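Local coordinates for protein metallo-beta-lactamase (Simiduia agarivorans, PDB 6MFI) that probably hydrolyses beta-lactam antibiotics as a subclass B3 metallo-beta-lactamase with two zinc ions in its active site, at residues G143-G146 / E147-Q151. Numbering follows the deposited sequence.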
# COMPACT_ATOMS: atom_id res chain seq x y z
N GLY A 143 2.26 -11.31 -14.43
CA GLY A 143 0.92 -11.44 -13.90
C GLY A 143 0.76 -12.45 -12.79
O GLY A 143 -0.37 -12.80 -12.45
N THR A 144 1.86 -12.94 -12.21
CA THR A 144 1.78 -13.95 -11.17
C THR A 144 3.12 -14.06 -10.46
O THR A 144 4.16 -13.66 -10.99
CB THR A 144 1.38 -15.32 -11.74
OG1 THR A 144 1.28 -16.28 -10.68
CG2 THR A 144 2.42 -15.80 -12.75
N ALA A 145 3.07 -14.60 -9.24
CA ALA A 145 4.27 -15.04 -8.54
C ALA A 145 4.95 -16.16 -9.33
O ALA A 145 4.31 -16.86 -10.11
CB ALA A 145 3.89 -15.50 -7.13
N GLY A 146 6.26 -16.33 -9.12
CA GLY A 146 7.05 -15.67 -8.10
C GLY A 146 7.53 -16.72 -7.11
O GLY A 146 6.83 -17.05 -6.16
N GLU A 147 8.74 -17.23 -7.35
CA GLU A 147 9.20 -18.42 -6.62
C GLU A 147 9.39 -18.13 -5.13
O GLU A 147 8.98 -18.93 -4.28
CB GLU A 147 10.49 -18.96 -7.26
CG GLU A 147 11.72 -18.08 -7.08
CD GLU A 147 12.99 -18.89 -6.87
OE1 GLU A 147 12.96 -20.12 -7.08
OE2 GLU A 147 14.01 -18.30 -6.46
N ASP A 148 10.00 -17.00 -4.80
CA ASP A 148 10.30 -16.66 -3.41
C ASP A 148 9.15 -15.94 -2.72
O ASP A 148 9.31 -15.48 -1.59
CB ASP A 148 11.57 -15.82 -3.33
CG ASP A 148 11.54 -14.63 -4.26
OD1 ASP A 148 10.77 -14.66 -5.24
OD2 ASP A 148 12.30 -13.67 -4.03
N ASP A 149 8.00 -15.83 -3.37
CA ASP A 149 6.84 -15.23 -2.74
C ASP A 149 6.31 -16.18 -1.67
O ASP A 149 6.05 -17.36 -1.96
CB ASP A 149 5.76 -14.93 -3.77
CG ASP A 149 4.80 -13.85 -3.31
OD1 ASP A 149 4.87 -12.73 -3.85
OD2 ASP A 149 3.98 -14.13 -2.40
N PRO A 150 6.14 -15.72 -0.42
CA PRO A 150 5.64 -16.62 0.63
C PRO A 150 4.28 -17.22 0.32
O PRO A 150 4.01 -18.36 0.72
CB PRO A 150 5.58 -15.70 1.86
CG PRO A 150 6.61 -14.65 1.59
CD PRO A 150 6.56 -14.42 0.11
N GLN A 151 3.41 -16.50 -0.39
CA GLN A 151 2.08 -16.98 -0.73
C GLN A 151 1.99 -17.50 -2.16
O GLN A 151 0.94 -17.39 -2.80
CB GLN A 151 1.05 -15.88 -0.50
CG GLN A 151 -0.33 -16.38 -0.09
CD GLN A 151 -1.30 -15.26 0.20
OE1 GLN A 151 -0.94 -14.25 0.81
NE2 GLN A 151 -2.55 -15.43 -0.23
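A type I beta turn from Gly146 to Asp149, in the loop between helix 134-142 and strand 163-166, brings a second-shell carboxylate up to the zinc site of this B3 metallo-beta-lactamase. The turn is closed by Asp149 N, which donates to Gly146 O at 3.3 Å with an N-H...O angle of 155°. The peptide bond from Ala145 to Gly146 is cis although no proline follows, and Gly146 has a positive phi, which favours glycine. Just before the turn, Ala145 CB packs against Asp149 CB, 3.9 Å away, and the latter also lies 3.4 Å from Gly146 O. Just upstream, Thr144 OG1 donates to Ala145 O, 3.1 Å away, in the carbonyl plane and on a lone pair. The side chain of Asp149 leaves with CG anti to its own nitrogen (chi1 -157°), which sets the carboxylate beside the chain that follows, and OD2 accepts from Gln151 N at 3.2 Å through its anti lone pair, forming an Asx turn. The same oxygen is hydrogen-bonded to NE2 of His112, a zinc ligand. With its backbone held by one turn and its carboxylate by another, Asp149 is well placed to fix the rotation of the His112 ring, and its negative charge would probably polarise the imidazole and strengthen its donation to zinc.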